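Local coordinates for borrelidin polyketide synthase, type I (Streptomyces parvulus, PDB 6OBT), which probably catalyses the dehydration of beta-hydroxyacyl intermediates to alpha,beta-unsaturated products during assembly of the polyketide borrelidin, at residues A[166-171]-A[270-275]; A[190-195]-A[234-239]; A[199-204]-A[210-215]. One frame throughout, in Å; residues are numbered along the deposited sequence.

How the interactions relate
The three contacts lie in the second half of the chain, within the C-terminal part of what is known in polyketide synthase dehydratases as a double hotdog fold. Along the sequence they are concentric: interaction 3 is the innermost hairpin, interaction 2 brackets it and interaction 1 brackets both. Strands 199-205, 208-214 and 270-276 are consecutive neighbours, so interactions 1 and 3 share a sheet, with centres about 9 Å apart. Interaction 2 lies about 11 Å from interaction 3 and 18 Å from interaction 1, between centres. Ile-213 and Ile-275 pack against residues 234-238. One sheet thus carries a surface loop on one face and helix 228-236 on the other.

Interaction 1. Residues A[166-171]-A[270-275]; sequences PEWPPT and SLRVRI
The indole of Trp-168 and the side chain of Arg-272 form the tight part of this contact. Arg-272 is extended from CG to NE and runs slantwise over one face of the indole, from the six-membered ring to the five-membered ring. Its CB sits 3.6 Å from Trp-168 CH2. Further out, Arg-272 CD stands 3.5 Å from the centroid of the five-membered ring, only 4° off the normal, a CH-pi contact. The guanidinium then lies flat on the indole, with centres 3.8 Å apart and planes at 13°, a cation-pi stack. Trp-168 CG is anti to the backbone N (chi1 -172°), which turns the ring toward the strand. Trp-168 NE1, at the rim of the same ring, is hydrogen-bonded to Glu-212 OE1 of strand 208-214. Together with the stack, this should restrain the rotation of the indole.

Strand 270-276 belongs to the C-terminal hotdog of the dehydratase fold, between strands 281-286 and 208-214. Residues 166-171 are an irregular loop lying over it. The peptide before Pro-169 is cis. Trp-168 and Pro-170 both face the strand, while Pro-169 faces away from it and touches Trp-203.

The Pro-170 end is looser, with few contacts and partial exposure to solvent. Arg-274 is bent at chi3, and the edge of its guanidinium meets the proline ring, with NH2 3.2 Å from Pro-170 CG. NH1 of Arg-274 makes a salt bridge with Asp-208.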
loop_
_atom_site.group_PDB
_atom_site.type_symbol
_atom_site.label_atom_id
_atom_site.label_comp_id
_atom_site.label_asym_id
_atom_site.label_seq_id
_atom_site.Cartn_x
_atom_site.Cartn_y
_atom_site.Cartn_z
ATOM N N PRO A 166 27.569 28.548 -20.149
ATOM C CA PRO A 166 27.826 29.711 -21.018
ATOM C C PRO A 166 28.416 29.364 -22.383
ATOM O O PRO A 166 28.278 30.169 -23.315
ATOM C CB PRO A 166 28.799 30.556 -20.181
ATOM C CG PRO A 166 28.694 30.008 -18.767
ATOM C CD PRO A 166 28.437 28.550 -18.962
ATOM N N GLU A 167 29.108 28.232 -22.524
ATOM C CA GLU A 167 29.611 27.774 -23.821
ATOM C C GLU A 167 29.812 26.263 -23.771
ATOM O O GLU A 167 30.021 25.682 -22.700
ATOM C CB GLU A 167 30.922 28.469 -24.226
ATOM C CG GLU A 167 32.132 28.181 -23.342
ATOM C CD GLU A 167 32.203 29.095 -22.138
ATOM O OE1 GLU A 167 31.206 29.181 -21.399
ATOM O OE2 GLU A 167 33.255 29.743 -21.945
ATOM N N TRP A 168 29.746 25.632 -24.950
ATOM C CA TRP A 168 29.949 24.180 -25.044
ATOM C C TRP A 168 30.696 23.795 -26.319
ATOM O O TRP A 168 30.293 24.214 -27.422
ATOM C CB TRP A 168 28.618 23.444 -24.995
ATOM C CG TRP A 168 28.803 21.948 -24.888
ATOM C CD1 TRP A 168 28.691 21.032 -25.891
ATOM C CD2 TRP A 168 29.142 21.217 -23.709
ATOM N NE1 TRP A 168 28.932 19.761 -25.404
ATOM C CE2 TRP A 168 29.220 19.852 -24.067
ATOM C CE3 TRP A 168 29.397 21.583 -22.383
ATOM C CZ2 TRP A 168 29.524 18.855 -23.146
ATOM C CZ3 TRP A 168 29.702 20.582 -21.467
ATOM C CH2 TRP A 168 29.768 19.242 -21.856
ATOM N N PRO A 169 31.777 23.005 -26.219
ATOM C CA PRO A 169 32.404 22.530 -24.982
ATOM C C PRO A 169 33.062 23.679 -24.210
ATOM O O PRO A 169 33.181 24.756 -24.755
ATOM C CB PRO A 169 33.467 21.539 -25.478
ATOM C CG PRO A 169 33.168 21.308 -26.919
ATOM C CD PRO A 169 32.507 22.537 -27.408
ATOM N N PRO A 170 33.444 23.459 -22.948
ATOM C CA PRO A 170 34.323 24.423 -22.291
ATOM C C PRO A 170 35.588 24.508 -23.110
ATOM O O PRO A 170 35.831 23.668 -23.970
ATOM C CB PRO A 170 34.540 23.821 -20.898
ATOM C CG PRO A 170 33.462 22.814 -20.728
ATOM C CD PRO A 170 33.204 22.271 -22.099
ATOM N N THR A 171 36.379 25.554 -22.892
ATOM C CA THR A 171 37.430 25.857 -23.867
ATOM C C THR A 171 38.791 25.894 -23.197
ATOM O O THR A 171 38.933 26.133 -21.989
ATOM C CB THR A 171 37.145 27.143 -24.648
ATOM O OG1 THR A 171 38.284 27.464 -25.483
ATOM C CG2 THR A 171 36.954 28.229 -23.724
ATOM N N SER A 270 19.350 13.636 -23.727
ATOM C CA SER A 270 20.744 13.912 -24.043
ATOM C C SER A 270 21.273 14.976 -23.093
ATOM O O SER A 270 20.610 15.992 -22.868
ATOM C CB SER A 270 20.907 14.377 -25.494
ATOM O OG SER A 270 22.237 14.798 -25.737
ATOM N N LEU A 271 22.476 14.751 -22.554
ATOM C CA LEU A 271 23.014 15.614 -21.508
ATOM C C LEU A 271 24.411 16.118 -21.849
ATOM O O LEU A 271 25.199 15.434 -22.509
ATOM C CB LEU A 271 23.114 14.908 -20.171
ATOM C CG LEU A 271 21.803 14.447 -19.553
ATOM C CD1 LEU A 271 22.145 13.483 -18.435
ATOM C CD2 LEU A 271 21.034 15.640 -19.043
ATOM N N ARG A 272 24.703 17.321 -21.352
ATOM C CA ARG A 272 26.060 17.845 -21.217
ATOM C C ARG A 272 26.417 17.842 -19.737
ATOM O O ARG A 272 25.645 18.348 -18.910
ATOM C CB ARG A 272 26.150 19.254 -21.814
ATOM C CG ARG A 272 25.828 19.221 -23.279
ATOM C CD ARG A 272 25.607 20.583 -23.911
ATOM N NE ARG A 272 25.450 20.414 -25.352
ATOM C CZ ARG A 272 25.460 21.409 -26.232
ATOM N NH1 ARG A 272 25.313 21.154 -27.526
ATOM N NH2 ARG A 272 25.609 22.656 -25.818
ATOM N N VAL A 273 27.543 17.219 -19.394
ATOM C CA VAL A 273 27.853 16.850 -18.019
ATOM C C VAL A 273 29.203 17.437 -17.633
ATOM O O VAL A 273 30.145 17.425 -18.432
ATOM C CB VAL A 273 27.840 15.316 -17.851
ATOM C CG1 VAL A 273 28.088 14.920 -16.408
ATOM C CG2 VAL A 273 26.509 14.751 -18.327
ATOM N N ARG A 274 29.296 17.954 -16.409
ATOM C CA ARG A 274 30.550 18.466 -15.866
ATOM C C ARG A 274 30.775 17.842 -14.506
ATOM O O ARG A 274 29.933 17.988 -13.614
ATOM C CB ARG A 274 30.550 19.998 -15.734
ATOM C CG ARG A 274 31.836 20.481 -15.017
ATOM C CD ARG A 274 31.959 21.996 -14.988
ATOM N NE ARG A 274 32.484 22.515 -16.244
ATOM C CZ ARG A 274 33.735 22.930 -16.427
ATOM N NH1 ARG A 274 34.613 22.873 -15.435
ATOM N NH2 ARG A 274 34.112 23.405 -17.608
ATOM N N ILE A 275 31.905 17.151 -14.348
ATOM C CA ILE A 275 32.239 16.422 -13.128
ATOM C C ILE A 275 33.471 17.068 -12.508
ATOM O O ILE A 275 34.476 17.290 -13.196
ATOM C CB ILE A 275 32.491 14.926 -13.410
ATOM C CG1 ILE A 275 31.307 14.319 -14.173
ATOM C CG2 ILE A 275 32.762 14.156 -12.108
ATOM C CD1 ILE A 275 31.438 12.823 -14.422
#

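Interaction 2. Residues A[190-195]-A[234-239]; sequences YHYGPQ and AVHSVA
His-236 ND1 is hydrogen-bonded to Asp-232 OD1, one helical turn earlier, and packs over one face of the Tyr-192 ring. ND1 is 3.4 Å above that ring plane, displaced toward the rim. Its nearest ring atoms are Tyr-192 CE1 and CZ, CE1 being 3.5 Å away. The two rings meet obliquely, with centroids 4.2 Å apart and planes at 36°. The phenol oxygen runs on past the imidazole, so that Tyr-192 OH is 3.6 Å from His-236 CB. The tyrosine and histidine side chains overlap while heading opposite ways.

His-236 CG stands between the backbone N and the carbonyl carbon (chi1 74°). This brings the imidazole to Tyr-192 and to the Asp-232 carboxylate together. Its other nitrogen, NE2, is hydrogen-bonded to Tyr-182 OH, and the Tyr-182 ring meets the imidazole at about a right angle.

The pair joins short strand 190-192 to helix 228-236. Asp-232 and His-236 are four residues apart, consistent with the DxxxQ/H motif of polyketide synthase dehydratases, whose aspartate serves catalysis in relatives. Tyr-192 also touches Leu-185 of helix 181-187, so it contacts two helices.

With both imidazole nitrogens hydrogen-bonded and one ring face against Tyr-192, the rotation of His-236 is fixed. This arrangement probably positions the Asp-232 carboxylate as well, with His-236 acting as a second-shell residue.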
loop_
_atom_site.group_PDB
_atom_site.type_symbol
_atom_site.label_atom_id
_atom_site.label_comp_id
_atom_site.label_asym_id
_atom_site.label_seq_id
_atom_site.Cartn_x
_atom_site.Cartn_y
_atom_site.Cartn_z
ATOM N N TYR A 190 32.530 -4.710 -15.899
ATOM C CA TYR A 190 31.324 -3.892 -15.988
ATOM C C TYR A 190 30.833 -3.948 -17.430
ATOM O O TYR A 190 31.342 -3.236 -18.300
ATOM C CB TYR A 190 31.594 -2.465 -15.514
ATOM C CG TYR A 190 31.923 -2.379 -14.037
ATOM C CD1 TYR A 190 31.060 -1.757 -13.143
ATOM C CD2 TYR A 190 33.094 -2.935 -13.536
ATOM C CE1 TYR A 190 31.361 -1.694 -11.785
ATOM C CE2 TYR A 190 33.403 -2.876 -12.192
ATOM C CZ TYR A 190 32.538 -2.257 -11.320
ATOM O OH TYR A 190 32.872 -2.209 -9.986
ATOM N N HIS A 191 29.833 -4.790 -17.679
ATOM C CA HIS A 191 29.369 -5.066 -19.039
ATOM C C HIS A 191 28.115 -4.232 -19.286
ATOM O O HIS A 191 27.008 -4.639 -18.924
ATOM C CB HIS A 191 29.107 -6.558 -19.236
ATOM C CG HIS A 191 30.351 -7.395 -19.322
ATOM N ND1 HIS A 191 31.126 -7.702 -18.223
ATOM C CD2 HIS A 191 30.943 -8.005 -20.377
ATOM C CE1 HIS A 191 32.142 -8.459 -18.597
ATOM N NE2 HIS A 191 32.054 -8.658 -19.900
ATOM N N TYR A 192 28.292 -3.064 -19.910
ATOM C CA TYR A 192 27.193 -2.139 -20.180
ATOM C C TYR A 192 26.539 -2.489 -21.511
ATOM O O TYR A 192 27.208 -2.551 -22.540
ATOM C CB TYR A 192 27.677 -0.687 -20.184
ATOM C CG TYR A 192 28.000 -0.177 -18.800
ATOM C CD1 TYR A 192 26.998 0.040 -17.861
ATOM C CD2 TYR A 192 29.316 0.005 -18.407
ATOM C CE1 TYR A 192 27.300 0.486 -16.581
ATOM C CE2 TYR A 192 29.628 0.445 -17.142
ATOM C CZ TYR A 192 28.634 0.666 -16.231
ATOM O OH TYR A 192 28.982 1.095 -14.968
ATOM N N GLY A 193 25.232 -2.721 -21.487
ATOM C CA GLY A 193 24.519 -3.091 -22.684
ATOM C C GLY A 193 24.014 -1.882 -23.448
ATOM O O GLY A 193 24.263 -0.733 -23.074
ATOM N N PRO A 194 23.289 -2.132 -24.544
ATOM C CA PRO A 194 22.862 -1.025 -25.425
ATOM C C PRO A 194 22.234 0.163 -24.720
ATOM O O PRO A 194 22.585 1.310 -25.010
ATOM C CB PRO A 194 21.867 -1.720 -26.363
ATOM C CG PRO A 194 22.344 -3.127 -26.434
ATOM C CD PRO A 194 22.898 -3.451 -25.074
ATOM N N GLN A 195 21.303 -0.073 -23.796
ATOM C CA GLN A 195 20.598 1.051 -23.191
ATOM C C GLN A 195 21.472 1.875 -22.256
ATOM O O GLN A 195 21.073 2.987 -21.887
ATOM C CB GLN A 195 19.368 0.546 -22.437
ATOM C CG GLN A 195 18.191 0.262 -23.340
ATOM C CD GLN A 195 17.318 1.476 -23.567
ATOM O OE1 GLN A 195 17.770 2.622 -23.473
ATOM N NE2 GLN A 195 16.057 1.232 -23.881
ATOM N N ALA A 234 25.760 9.118 -16.772
ATOM C CA ALA A 234 26.252 10.371 -16.200
ATOM C C ALA A 234 27.287 10.100 -15.116
ATOM O O ALA A 234 28.324 10.776 -15.042
ATOM C CB ALA A 234 25.089 11.190 -15.637
ATOM N N VAL A 235 27.025 9.095 -14.281
ATOM C CA VAL A 235 27.911 8.732 -13.179
ATOM C C VAL A 235 29.085 7.894 -13.663
ATOM O O VAL A 235 30.228 8.111 -13.242
ATOM C CB VAL A 235 27.108 7.995 -12.087
ATOM C CG1 VAL A 235 28.052 7.456 -11.025
ATOM C CG2 VAL A 235 26.084 8.933 -11.473
ATOM N N HIS A 236 28.843 6.896 -14.522
ATOM C CA HIS A 236 29.945 6.007 -14.857
ATOM C C HIS A 236 30.915 6.629 -15.858
ATOM O O HIS A 236 31.995 6.078 -16.087
ATOM C CB HIS A 236 29.423 4.631 -15.335
ATOM C CG HIS A 236 28.823 4.599 -16.713
ATOM N ND1 HIS A 236 27.634 3.952 -16.974
ATOM C CD2 HIS A 236 29.284 5.030 -17.915
ATOM C CE1 HIS A 236 27.362 4.028 -18.264
ATOM N NE2 HIS A 236 28.347 4.682 -18.860
ATOM N N SER A 237 30.585 7.797 -16.403
ATOM C CA SER A 237 31.528 8.490 -17.276
ATOM C C SER A 237 32.735 9.021 -16.516
ATOM O O SER A 237 33.755 9.340 -17.138
ATOM C CB SER A 237 30.805 9.623 -18.000
ATOM O OG SER A 237 29.981 9.074 -19.014
ATOM N N VAL A 238 32.657 9.078 -15.184
ATOM C CA VAL A 238 33.775 9.541 -14.367
ATOM C C VAL A 238 35.006 8.653 -14.533
ATOM O O VAL A 238 36.133 9.114 -14.323
ATOM C CB VAL A 238 33.347 9.627 -12.889
ATOM C CG1 VAL A 238 33.189 8.229 -12.284
ATOM C CG2 VAL A 238 34.339 10.462 -12.098
ATOM N N ALA A 239 34.821 7.380 -14.893
ATOM C CA ALA A 239 35.957 6.460 -15.069
ATOM C C ALA A 239 36.994 7.027 -16.033
ATOM O O ALA A 239 38.147 6.571 -16.111
ATOM C CB ALA A 239 35.465 5.111 -15.561
#

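Interaction 3. Residues A[199-204]-A[210-215]; sequences LRRAWR and VAEISL
Glu-212 faces both Arg-200 and Arg-201, which makes a classic beta bulge in the antiparallel hairpin of strands 199-205 and 208-214. Its carbonyl takes two backbone N-H groups. Arg-200 N donates to Glu-212 O at 3.0 Å, in the carbonyl plane, and Arg-201 N makes a weak bond to the same oxygen. Beyond the bulge the pairing is regular, and the strand directions differ by 173°, close to exactly antiparallel.

The Glu-212 carboxylate lies beside Arg-201, and the two side chains point the same way. The guanidinium and carboxylate planes are 61° apart. OE2 of Glu-212 sits over the centre of the Arg-201 guanidinium, 3.1 Å above its plane. OE1 is 3.0 Å from Arg-201 NH2, a salt bridge of charges alone, since no N-H points at it. OE1 also takes the N-H of Trp-168. The edge of Trp-203 also meets this carboxylate.

Arg-200 bends at chi2 (-67°), which carries its guanidinium across to Ser-214 at the C-terminal end of the partner strand. NH2 of Arg-200 donates to Ser-214 O at 3.0 Å; the oxygen lies near the guanidinium plane, while NH2 stands above the carbonyl plane. NE adds only weak bonds to Ser-214 O and OG.

Val-210 pairs with Trp-203 through two backbone bonds, Trp-203 N to Val-210 O being 2.8 Å. Their side chains cross at about a right angle, with Val-210 CG2 3.7 Å from Trp-203 CE3.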
loop_
_atom_site.group_PDB
_atom_site.type_symbol
_atom_site.label_atom_id
_atom_site.label_comp_id
_atom_site.label_asym_id
_atom_site.label_seq_id
_atom_site.Cartn_x
_atom_site.Cartn_y
_atom_site.Cartn_z
ATOM N N LEU A 199 27.701 7.182 -23.370
ATOM C CA LEU A 199 28.797 8.130 -23.523
ATOM C C LEU A 199 29.183 8.270 -24.994
ATOM O O LEU A 199 29.470 7.275 -25.666
ATOM C CB LEU A 199 30.007 7.682 -22.703
ATOM C CG LEU A 199 31.253 8.537 -22.982
ATOM C CD1 LEU A 199 31.003 10.004 -22.660
ATOM C CD2 LEU A 199 32.441 8.028 -22.199
ATOM N N ARG A 200 29.220 9.513 -25.486
ATOM C CA ARG A 200 29.550 9.785 -26.883
ATOM C C ARG A 200 30.849 10.558 -27.058
ATOM O O ARG A 200 31.669 10.208 -27.918
ATOM C CB ARG A 200 28.405 10.556 -27.554
ATOM C CG ARG A 200 27.028 10.002 -27.259
ATOM C CD ARG A 200 26.823 8.624 -27.880
ATOM N NE ARG A 200 25.548 8.047 -27.458
ATOM C CZ ARG A 200 25.053 6.905 -27.924
ATOM N NH1 ARG A 200 25.722 6.211 -28.837
ATOM N NH2 ARG A 200 23.880 6.462 -27.488
ATOM N N ARG A 201 31.048 11.642 -26.309
ATOM C CA ARG A 201 32.278 12.420 -26.423
ATOM C C ARG A 201 32.688 12.897 -25.039
ATOM O O ARG A 201 31.843 13.078 -24.166
ATOM C CB ARG A 201 32.116 13.629 -27.373
ATOM C CG ARG A 201 31.234 13.383 -28.598
ATOM C CD ARG A 201 31.712 14.187 -29.799
ATOM N NE ARG A 201 31.618 15.621 -29.556
ATOM C CZ ARG A 201 30.732 16.423 -30.139
ATOM N NH1 ARG A 201 29.863 15.927 -31.010
ATOM N NH2 ARG A 201 30.712 17.718 -29.854
ATOM N N ALA A 202 33.990 13.084 -24.837
ATOM C CA ALA A 202 34.487 13.591 -23.566
ATOM C C ALA A 202 35.700 14.490 -23.805
ATOM O O ALA A 202 36.429 14.332 -24.791
ATOM C CB ALA A 202 34.837 12.442 -22.603
ATOM N N TRP A 203 35.882 15.464 -22.907
ATOM C CA TRP A 203 37.047 16.341 -22.891
ATOM C C TRP A 203 37.541 16.475 -21.461
ATOM O O TRP A 203 36.763 16.395 -20.512
ATOM C CB TRP A 203 36.766 17.773 -23.393
ATOM C CG TRP A 203 36.129 17.926 -24.732
ATOM C CD1 TRP A 203 36.732 18.371 -25.884
ATOM C CD2 TRP A 203 34.761 17.682 -25.063
ATOM N NE1 TRP A 203 35.819 18.404 -26.909
ATOM C CE2 TRP A 203 34.600 17.986 -26.431
ATOM C CE3 TRP A 203 33.652 17.230 -24.336
ATOM C CZ2 TRP A 203 33.381 17.848 -27.088
ATOM C CZ3 TRP A 203 32.437 17.098 -24.991
ATOM C CH2 TRP A 203 32.311 17.411 -26.353
ATOM N N ARG A 204 38.831 16.740 -21.317
ATOM C CA ARG A 204 39.371 17.251 -20.067
ATOM C C ARG A 204 39.311 18.772 -20.106
ATOM O O ARG A 204 39.818 19.391 -21.046
ATOM C CB ARG A 204 40.810 16.773 -19.858
ATOM C CG ARG A 204 41.511 17.364 -18.641
ATOM C CD ARG A 204 42.731 16.522 -18.282
ATOM N NE ARG A 204 43.609 17.152 -17.296
ATOM C CZ ARG A 204 44.541 16.497 -16.605
ATOM N NH1 ARG A 204 44.715 15.194 -16.792
ATOM N NH2 ARG A 204 45.302 17.142 -15.727
ATOM N N VAL A 210 34.345 16.847 -18.710
ATOM C CA VAL A 210 33.081 17.171 -19.367
ATOM C C VAL A 210 32.799 16.145 -20.456
ATOM O O VAL A 210 33.715 15.607 -21.084
ATOM C CB VAL A 210 33.025 18.611 -19.938
ATOM C CG1 VAL A 210 33.184 19.624 -18.818
ATOM C CG2 VAL A 210 34.099 18.827 -21.035
ATOM N N ALA A 211 31.510 15.872 -20.666
ATOM C CA ALA A 211 31.097 14.789 -21.545
ATOM C C ALA A 211 29.727 15.075 -22.146
ATOM O O ALA A 211 28.873 15.713 -21.518
ATOM C CB ALA A 211 31.059 13.452 -20.793
ATOM N N GLU A 212 29.538 14.589 -23.374
ATOM C CA GLU A 212 28.228 14.472 -24.006
ATOM C C GLU A 212 27.755 13.033 -23.858
ATOM O O GLU A 212 28.481 12.101 -24.219
ATOM C CB GLU A 212 28.284 14.860 -25.489
ATOM C CG GLU A 212 28.324 16.354 -25.721
ATOM C CD GLU A 212 28.613 16.721 -27.167
ATOM O OE1 GLU A 212 28.916 17.905 -27.420
ATOM O OE2 GLU A 212 28.529 15.834 -28.047
ATOM N N ILE A 213 26.549 12.858 -23.315
ATOM C CA ILE A 213 25.984 11.548 -22.996
ATOM C C ILE A 213 24.539 11.535 -23.483
ATOM O O ILE A 213 23.788 12.472 -23.195
ATOM C CB ILE A 213 26.048 11.283 -21.478
ATOM C CG1 ILE A 213 27.474 11.502 -20.950
ATOM C CG2 ILE A 213 25.602 9.872 -21.157
ATOM C CD1 ILE A 213 27.587 11.571 -19.438
ATOM N N SER A 214 24.140 10.492 -24.221
ATOM C CA SER A 214 22.768 10.471 -24.728
ATOM C C SER A 214 22.244 9.045 -24.901
ATOM O O SER A 214 23.006 8.109 -25.142
ATOM C CB SER A 214 22.652 11.244 -26.045
ATOM O OG SER A 214 23.513 10.736 -27.038
ATOM N N LEU A 215 20.920 8.903 -24.783
ATOM C CA LEU A 215 20.271 7.601 -24.896
ATOM C C LEU A 215 20.237 7.147 -26.358
ATOM O O LEU A 215 20.300 7.973 -27.278
ATOM C CB LEU A 215 18.847 7.674 -24.328
ATOM C CG LEU A 215 18.746 7.727 -22.804
ATOM C CD1 LEU A 215 17.413 8.323 -22.338
ATOM C CD2 LEU A 215 18.951 6.326 -22.245
#